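Local coordinates for mitogen-activated protein kinase kinase kinase 7 interacting protein 1 (Anopheles gambiae, PDB 2IRM) that probably acts as an adapter that binds the kinase TAK1 and triggers its autophosphorylation, and carries a PP2C-like domain, at residues R176-V190 against A290-S302. Residues are numbered along the deposited sequence; the frame is centred on the assembly and turned at random.
Sequences RALLCKTDEHDTLTV and ASTGNRELVRMIS
Helix 292-302 lies across strand 176-181 at 56°, the two axes 10.7 Å apart, and its backbone comes nearest strand 189-192 at the CA atoms of Val190 and Arg295. Arg176, Leu178 and Cys180 alternate along the strand and point toward the helix. Val298 is the apolar centre. Its CG2 packs 3.5 Å from Val190 CG2, the two valines lying alongside each other but running opposite ways, and also meets Cys180 SG. On its other branch, Val298 CG1 touches Leu188 CD1, a methyl that also reaches Ser302 CB. Leu178 crosses Asn294, with CD1 3.7 Å from Asn294 CB. The one hydrogen bond across the contact runs from Arg176 NH1 to Asn294 OD1, at 2.7 Å and bent to 141°. The amide oxygen sits at the edge of the guanidinium, and the two planes are nearly perpendicular. With CG anti to the backbone N (chi1 -161°), the Arg176 chain extends toward the start of the helix and bends only at chi3. Its NE forms a salt bridge with Asp196, which gives the buried guanidinium a second partner. Here a helix packs on an antiparallel sheet at its hairpin edge, one of the helices covering an outer face of the PP2C beta sandwich.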
ATOM      1  N   ARG A 176      -3.149  -3.604  -0.659  1.00 47.30           N
ATOM      2  CA  ARG A 176      -3.835  -4.893  -0.745  1.00 47.26           C
ATOM      3  C   ARG A 176      -4.485  -5.176  -2.094  1.00 47.18           C
ATOM      4  O   ARG A 176      -4.927  -4.260  -2.784  1.00 47.15           O
ATOM      5  CB  ARG A 176      -4.883  -4.988   0.369  1.00 47.41           C
ATOM      6  CG  ARG A 176      -5.361  -6.399   0.702  1.00 47.18           C
ATOM      7  CD  ARG A 176      -6.408  -6.355   1.795  1.00 47.31           C
ATOM      8  NE  ARG A 176      -5.920  -5.735   3.028  1.00 47.06           N
ATOM      9  CZ  ARG A 176      -6.714  -5.267   3.988  1.00 47.09           C
ATOM     10  NH1 ARG A 176      -8.033  -5.350   3.850  1.00 46.67           N
ATOM     11  NH2 ARG A 176      -6.198  -4.718   5.084  1.00 46.71           N
ATOM     12  N   ALA A 177      -4.564  -6.464  -2.433  1.00 47.20           N
ATOM     13  CA  ALA A 177      -5.160  -6.939  -3.677  1.00 47.26           C
ATOM     14  C   ALA A 177      -6.256  -7.992  -3.451  1.00 47.48           C
ATOM     15  O   ALA A 177      -6.043  -9.015  -2.780  1.00 47.38           O
ATOM     16  CB  ALA A 177      -4.080  -7.499  -4.573  1.00 47.30           C
ATOM     17  N   LEU A 178      -7.426  -7.732  -4.032  1.00 47.76           N
ATOM     18  CA  LEU A 178      -8.570  -8.639  -3.944  1.00 48.05           C
ATOM     19  C   LEU A 178      -9.027  -9.108  -5.317  1.00 48.67           C
ATOM     20  O   LEU A 178      -9.136  -8.305  -6.251  1.00 49.02           O
ATOM     21  CB  LEU A 178      -9.745  -7.956  -3.242  1.00 47.71           C
ATOM     22  CG  LEU A 178      -9.551  -7.352  -1.849  1.00 47.12           C
ATOM     23  CD1 LEU A 178     -10.869  -6.868  -1.272  1.00 45.75           C
ATOM     24  CD2 LEU A 178      -8.859  -8.318  -0.888  1.00 47.61           C
ATOM     25  N   LEU A 179      -9.291 -10.406  -5.437  1.00 49.37           N
ATOM     26  CA  LEU A 179      -9.934 -10.950  -6.629  1.00 50.18           C
ATOM     27  C   LEU A 179     -11.366 -11.330  -6.310  1.00 51.02           C
ATOM     28  O   LEU A 179     -11.645 -11.995  -5.305  1.00 51.28           O
ATOM     29  CB  LEU A 179      -9.182 -12.167  -7.169  1.00 49.96           C
ATOM     30  CG  LEU A 179      -9.348 -12.573  -8.645  1.00 50.12           C
ATOM     31  CD1 LEU A 179     -10.625 -13.356  -8.884  1.00 51.28           C
ATOM     32  CD2 LEU A 179      -9.276 -11.397  -9.615  1.00 50.36           C
ATOM     33  N   CYS A 180     -12.280 -10.906  -7.169  1.00 51.89           N
ATOM     34  CA  CYS A 180     -13.669 -11.263  -7.001  1.00 52.92           C
ATOM     35  C   CYS A 180     -14.031 -12.319  -8.014  1.00 53.50           C
ATOM     36  O   CYS A 180     -14.023 -12.072  -9.225  1.00 53.72           O
ATOM     37  CB  CYS A 180     -14.562 -10.039  -7.138  1.00 52.90           C
ATOM     38  SG  CYS A 180     -14.103  -8.746  -5.985  1.00 54.00           S
ATOM     39  N   LYS A 181     -14.313 -13.510  -7.505  1.00 54.22           N
ATOM     40  CA  LYS A 181     -14.773 -14.608  -8.336  1.00 54.91           C
ATOM     41  C   LYS A 181     -16.256 -14.853  -8.101  1.00 55.13           C
ATOM     42  O   LYS A 181     -16.762 -14.648  -6.996  1.00 55.35           O
ATOM     43  CB  LYS A 181     -13.964 -15.877  -8.044  1.00 55.04           C
ATOM     44  CG  LYS A 181     -12.839 -16.142  -9.034  1.00 55.53           C
ATOM     45  CD  LYS A 181     -11.757 -17.047  -8.456  1.00 56.30           C
ATOM     46  CE  LYS A 181     -10.936 -17.681  -9.575  1.00 56.84           C
ATOM     47  NZ  LYS A 181      -9.522 -17.952  -9.186  1.00 57.10           N
ATOM     48  N   THR A 182     -16.950 -15.292  -9.145  1.00 55.38           N
ATOM     49  CA  THR A 182     -18.270 -15.892  -8.990  1.00 55.66           C
ATOM     50  C   THR A 182     -18.230 -17.391  -9.264  1.00 55.94           C
ATOM     51  O   THR A 182     -17.659 -17.836 -10.260  1.00 56.02           O
ATOM     52  CB  THR A 182     -19.286 -15.211  -9.925  1.00 55.60           C
ATOM     53  OG1 THR A 182     -20.609 -15.662  -9.610  1.00 55.77           O
ATOM     54  CG2 THR A 182     -19.088 -15.679 -11.359  1.00 55.50           C
ATOM     55  N   ASP A 183     -18.840 -18.168  -8.374  1.00 56.24           N
ATOM     56  CA  ASP A 183     -18.700 -19.618  -8.398  1.00 56.51           C
ATOM     57  C   ASP A 183     -20.027 -20.295  -8.722  1.00 56.61           C
ATOM     58  O   ASP A 183     -20.837 -19.765  -9.482  1.00 56.51           O
ATOM     59  CB  ASP A 183     -18.163 -20.127  -7.058  1.00 56.55           C
ATOM     60  CG  ASP A 183     -19.127 -19.884  -5.914  1.00 56.67           C
ATOM     61  OD1 ASP A 183     -18.775 -19.123  -4.989  1.00 56.97           O
ATOM     62  OD2 ASP A 183     -20.258 -20.412  -5.855  1.00 56.29           O
ATOM     63  N   GLU A 184     -20.244 -21.470  -8.138  1.00 56.80           N
ATOM     64  CA  GLU A 184     -21.119 -22.471  -8.736  1.00 57.00           C
ATOM     65  C   GLU A 184     -22.587 -22.113  -8.531  1.00 57.03           C
ATOM     66  O   GLU A 184     -23.427 -22.378  -9.391  1.00 57.08           O
ATOM     67  CB  GLU A 184     -20.829 -23.854  -8.150  1.00 57.01           C
ATOM     68  CG  GLU A 184     -19.555 -24.495  -8.676  1.00 57.14           C
ATOM     69  CD  GLU A 184     -19.327 -25.885  -8.113  1.00 57.16           C
ATOM     70  OE1 GLU A 184     -18.327 -26.078  -7.390  1.00 57.12           O
ATOM     71  OE2 GLU A 184     -20.147 -26.784  -8.394  1.00 57.65           O
ATOM     72  N   HIS A 185     -22.890 -21.510  -7.386  1.00 57.06           N
ATOM     73  CA  HIS A 185     -24.176 -20.853  -7.182  1.00 57.05           C
ATOM     74  C   HIS A 185     -23.994 -19.377  -6.846  1.00 56.87           C
ATOM     75  O   HIS A 185     -24.763 -18.807  -6.073  1.00 56.81           O
ATOM     76  CB  HIS A 185     -24.963 -21.552  -6.072  1.00 57.18           C
ATOM     77  CG  HIS A 185     -24.121 -22.412  -5.182  1.00 57.58           C
ATOM     78  ND1 HIS A 185     -22.853 -22.051  -4.782  1.00 57.80           N
ATOM     79  CD2 HIS A 185     -24.366 -23.616  -4.614  1.00 57.85           C
ATOM     80  CE1 HIS A 185     -22.353 -22.996  -4.007  1.00 57.88           C
ATOM     81  NE2 HIS A 185     -23.250 -23.957  -3.889  1.00 57.99           N
ATOM     82  N   ASP A 186     -22.973 -18.763  -7.434  1.00 56.71           N
ATOM     83  CA  ASP A 186     -22.656 -17.367  -7.158  1.00 56.54           C
ATOM     84  C   ASP A 186     -22.369 -17.262  -5.663  1.00 56.27           C
ATOM     85  O   ASP A 186     -21.902 -18.218  -5.042  1.00 56.23           O
ATOM     86  CB  ASP A 186     -23.915 -16.503  -7.251  1.00 56.63           C
ATOM     87  CG  ASP A 186     -24.180 -16.009  -8.659  1.00 57.07           C
ATOM     88  OD1 ASP A 186     -23.882 -14.829  -8.942  1.00 57.84           O
ATOM     89  OD2 ASP A 186     -24.681 -16.727  -9.549  1.00 57.57           O
ATOM     90  N   THR A 187     -22.657 -16.098  -5.090  1.00 55.89           N
ATOM     91  CA  THR A 187     -22.588 -14.843  -5.827  1.00 55.44           C
ATOM     92  C   THR A 187     -21.219 -14.218  -6.078  1.00 54.99           C
ATOM     93  O   THR A 187     -20.774 -14.115  -7.221  1.00 55.08           O
ATOM     94  CB  THR A 187     -23.381 -13.728  -5.120  1.00 55.56           C
ATOM     95  OG1 THR A 187     -22.843 -13.513  -3.808  1.00 55.88           O
ATOM     96  CG2 THR A 187     -24.849 -14.111  -5.003  1.00 55.55           C
ATOM     97  N   LEU A 188     -20.556 -13.803  -5.004  1.00 54.14           N
ATOM     98  CA  LEU A 188     -19.312 -13.071  -5.116  1.00 53.40           C
ATOM     99  C   LEU A 188     -18.402 -13.551  -3.999  1.00 53.05           C
ATOM    100  O   LEU A 188     -18.639 -13.269  -2.820  1.00 52.99           O
ATOM    101  CB  LEU A 188     -19.398 -11.543  -5.125  1.00 53.35           C
ATOM    102  CG  LEU A 188     -19.284 -10.840  -6.484  1.00 53.21           C
ATOM    103  CD1 LEU A 188     -19.146  -9.335  -6.290  1.00 52.94           C
ATOM    104  CD2 LEU A 188     -18.120 -11.374  -7.323  1.00 53.06           C
ATOM    105  N   THR A 189     -17.360 -14.280  -4.389  1.00 52.53           N
ATOM    106  CA  THR A 189     -16.342 -14.749  -3.458  1.00 52.01           C
ATOM    107  C   THR A 189     -15.097 -13.863  -3.506  1.00 51.73           C
ATOM    108  O   THR A 189     -14.349 -13.862  -4.492  1.00 51.83           O
ATOM    109  CB  THR A 189     -15.956 -16.220  -3.721  1.00 51.97           C
ATOM    110  OG1 THR A 189     -15.451 -16.356  -5.052  1.00 51.68           O
ATOM    111  CG2 THR A 189     -17.161 -17.126  -3.555  1.00 52.07           C
ATOM    112  N   VAL A 190     -14.901 -13.098  -2.434  1.00 51.24           N
ATOM    113  CA  VAL A 190     -13.711 -12.273  -2.247  1.00 50.70           C
ATOM    114  C   VAL A 190     -12.551 -13.177  -1.869  1.00 50.40           C
ATOM    115  O   VAL A 190     -12.685 -14.041  -1.005  1.00 50.28           O
ATOM    116  CB  VAL A 190     -13.923 -11.220  -1.134  1.00 50.58           C
ATOM    117  CG1 VAL A 190     -12.729 -10.284  -1.021  1.00 50.32           C
ATOM    118  CG2 VAL A 190     -15.186 -10.425  -1.397  1.00 50.95           C
ATOM    119  N   ALA A 290      -9.608  -7.828   9.609  1.00 56.64           N
ATOM    120  CA  ALA A 290      -8.834  -7.506   8.416  1.00 56.62           C
ATOM    121  C   ALA A 290      -9.284  -8.259   7.170  1.00 56.90           C
ATOM    122  O   ALA A 290      -8.545  -8.353   6.189  1.00 56.87           O
ATOM    123  CB  ALA A 290      -7.347  -7.669   8.690  1.00 56.65           C
ATOM    124  N   SER A 291     -10.499  -8.795   7.215  1.00 57.05           N
ATOM    125  CA  SER A 291     -11.108  -9.414   6.042  1.00 57.03           C
ATOM    126  C   SER A 291     -12.621  -9.241   5.984  1.00 56.96           C
ATOM    127  O   SER A 291     -13.234  -9.399   4.928  1.00 57.10           O
ATOM    128  CB  SER A 291     -10.748 -10.900   6.088  1.00 57.06           C
ATOM    129  OG  SER A 291     -11.628 -11.611   6.942  1.00 57.57           O
ATOM    130  N   THR A 292     -13.219  -8.918   7.126  1.00 56.87           N
ATOM    131  CA  THR A 292     -14.547  -8.287   7.152  1.00 56.79           C
ATOM    132  C   THR A 292     -14.556  -6.947   6.417  1.00 56.45           C
ATOM    133  O   THR A 292     -15.537  -6.609   5.755  1.00 56.55           O
ATOM    134  CB  THR A 292     -15.140  -8.144   8.588  1.00 56.83           C
ATOM    135  OG1 THR A 292     -14.135  -7.665   9.492  1.00 57.29           O
ATOM    136  CG2 THR A 292     -15.676  -9.489   9.092  1.00 56.91           C
ATOM    137  N   GLY A 293     -13.458  -6.201   6.527  1.00 56.12           N
ATOM    138  CA  GLY A 293     -13.290  -4.960   5.777  1.00 55.69           C
ATOM    139  C   GLY A 293     -13.423  -5.193   4.282  1.00 55.39           C
ATOM    140  O   GLY A 293     -14.159  -4.474   3.609  1.00 55.50           O
ATOM    141  N   ASN A 294     -12.726  -6.212   3.776  1.00 55.04           N
ATOM    142  CA  ASN A 294     -12.811  -6.606   2.369  1.00 54.70           C
ATOM    143  C   ASN A 294     -14.252  -6.832   1.937  1.00 54.66           C
ATOM    144  O   ASN A 294     -14.752  -6.141   1.055  1.00 54.75           O
ATOM    145  CB  ASN A 294     -12.006  -7.881   2.095  1.00 54.61           C
ATOM    146  CG  ASN A 294     -10.563  -7.792   2.560  1.00 54.79           C
ATOM    147  OD1 ASN A 294      -9.903  -6.752   2.452  1.00 53.33           O
ATOM    148  ND2 ASN A 294     -10.056  -8.906   3.069  1.00 55.67           N
ATOM    149  N   ARG A 295     -14.920  -7.795   2.568  1.00 54.60           N
ATOM    150  CA  ARG A 295     -16.299  -8.127   2.233  1.00 54.56           C
ATOM    151  C   ARG A 295     -17.175  -6.882   2.167  1.00 54.53           C
ATOM    152  O   ARG A 295     -18.003  -6.750   1.261  1.00 54.53           O
ATOM    153  CB  ARG A 295     -16.879  -9.143   3.227  1.00 54.63           C
ATOM    154  CG  ARG A 295     -16.509 -10.604   2.946  1.00 55.02           C
ATOM    155  CD  ARG A 295     -17.252 -11.203   1.734  1.00 55.46           C
ATOM    156  NE  ARG A 295     -18.708 -11.203   1.903  1.00 56.49           N
ATOM    157  CZ  ARG A 295     -19.580 -10.616   1.080  1.00 56.87           C
ATOM    158  NH1 ARG A 295     -19.162  -9.976  -0.014  1.00 56.81           N
ATOM    159  NH2 ARG A 295     -20.884 -10.680   1.349  1.00 56.54           N
ATOM    160  N   GLU A 296     -16.978  -5.964   3.113  1.00 54.41           N
ATOM    161  CA  GLU A 296     -17.777  -4.744   3.165  1.00 54.39           C
ATOM    162  C   GLU A 296     -17.388  -3.736   2.090  1.00 54.23           C
ATOM    163  O   GLU A 296     -18.202  -2.902   1.701  1.00 54.27           O
ATOM    164  CB  GLU A 296     -17.740  -4.106   4.559  1.00 54.45           C
ATOM    165  CG  GLU A 296     -18.625  -4.815   5.595  1.00 55.17           C
ATOM    166  CD  GLU A 296     -20.103  -4.883   5.199  1.00 56.09           C
ATOM    167  OE1 GLU A 296     -20.683  -3.853   4.785  1.00 56.54           O
ATOM    168  OE2 GLU A 296     -20.692  -5.977   5.310  1.00 56.55           O
ATOM    169  N   LEU A 297     -16.153  -3.822   1.607  1.00 54.01           N
ATOM    170  CA  LEU A 297     -15.723  -3.024   0.464  1.00 53.83           C
ATOM    171  C   LEU A 297     -16.333  -3.570  -0.824  1.00 53.98           C
ATOM    172  O   LEU A 297     -16.779  -2.807  -1.674  1.00 54.16           O
ATOM    173  CB  LEU A 297     -14.199  -3.004   0.366  1.00 53.66           C
ATOM    174  CG  LEU A 297     -13.541  -2.315  -0.832  1.00 53.61           C
ATOM    175  CD1 LEU A 297     -13.658  -0.802  -0.751  1.00 53.27           C
ATOM    176  CD2 LEU A 297     -12.088  -2.721  -0.927  1.00 53.60           C
ATOM    177  N   VAL A 298     -16.354  -4.893  -0.953  1.00 54.12           N
ATOM    178  CA  VAL A 298     -16.906  -5.563  -2.131  1.00 54.16           C
ATOM    179  C   VAL A 298     -18.426  -5.788  -2.129  1.00 54.53           C
ATOM    180  O   VAL A 298     -18.983  -6.205  -3.146  1.00 54.49           O
ATOM    181  CB  VAL A 298     -16.414  -7.023  -2.222  1.00 54.06           C
ATOM    182  CG1 VAL A 298     -17.123  -7.777  -3.333  1.00 53.87           C
ATOM    183  CG2 VAL A 298     -14.913  -7.045  -2.443  1.00 53.72           C
ATOM    184  N   ARG A 299     -19.077  -5.615  -0.987  1.00 20.00           N
ATOM    185  CA  ARG A 299     -20.520  -5.457  -0.988  1.00 20.00           C
ATOM    186  C   ARG A 299     -20.588  -4.106  -1.658  1.00 20.00           C
ATOM    187  O   ARG A 299     -21.117  -3.955  -2.749  1.00 55.67           O
ATOM    188  CB  ARG A 299     -20.858  -5.315   0.498  1.00 20.00           C
ATOM    189  CG  ARG A 299     -22.340  -5.123   0.817  1.00 20.00           C
ATOM    190  CD  ARG A 299     -23.030  -6.431   1.129  1.00 20.00           C
ATOM    191  NE  ARG A 299     -24.315  -6.217   1.786  1.00 20.00           N
ATOM    192  CZ  ARG A 299     -25.479  -6.675   1.331  1.00 20.00           C
ATOM    193  NH1 ARG A 299     -25.535  -7.381   0.211  1.00 20.00           N
ATOM    194  NH2 ARG A 299     -26.594  -6.426   1.998  1.00 20.00           N
ATOM    195  N   MET A 300     -19.995  -3.140  -0.979  1.00 55.97           N
ATOM    196  CA  MET A 300     -20.142  -1.722  -1.282  1.00 56.38           C
ATOM    197  C   MET A 300     -19.984  -1.423  -2.771  1.00 56.52           C
ATOM    198  O   MET A 300     -20.753  -0.636  -3.326  1.00 56.71           O
ATOM    199  CB  MET A 300     -19.133  -0.917  -0.469  1.00 56.41           C
ATOM    200  CG  MET A 300     -19.467   0.545  -0.289  1.00 56.59           C
ATOM    201  SD  MET A 300     -19.058   1.141   1.372  1.00 56.82           S
ATOM    202  CE  MET A 300     -17.524   0.286   1.741  1.00 56.17           C
ATOM    203  N   ILE A 301     -19.005  -2.051  -3.419  1.00 56.61           N
ATOM    204  CA  ILE A 301     -18.826  -1.854  -4.857  1.00 57.00           C
ATOM    205  C   ILE A 301     -19.856  -2.625  -5.678  1.00 57.15           C
ATOM    206  O   ILE A 301     -20.361  -2.110  -6.672  1.00 57.18           O
ATOM    207  CB  ILE A 301     -17.377  -2.136  -5.361  1.00 57.04           C
ATOM    208  CG1 ILE A 301     -17.020  -3.624  -5.287  1.00 57.28           C
ATOM    209  CG2 ILE A 301     -16.350  -1.289  -4.606  1.00 57.52           C
ATOM    210  CD1 ILE A 301     -15.528  -3.902  -5.425  1.00 57.13           C
ATOM    211  N   SER A 302     -20.180  -3.848  -5.261  1.00 57.31           N
ATOM    212  CA  SER A 302     -21.139  -4.673  -6.002  1.00 57.45           C
ATOM    213  C   SER A 302     -22.535  -4.066  -5.975  1.00 57.45           C
ATOM    214  O   SER A 302     -23.359  -4.364  -6.840  1.00 57.61           O
ATOM    215  CB  SER A 302     -21.169  -6.112  -5.478  1.00 57.56           C
ATOM    216  OG  SER A 302     -21.969  -6.230  -4.312  1.00 57.96           O
TER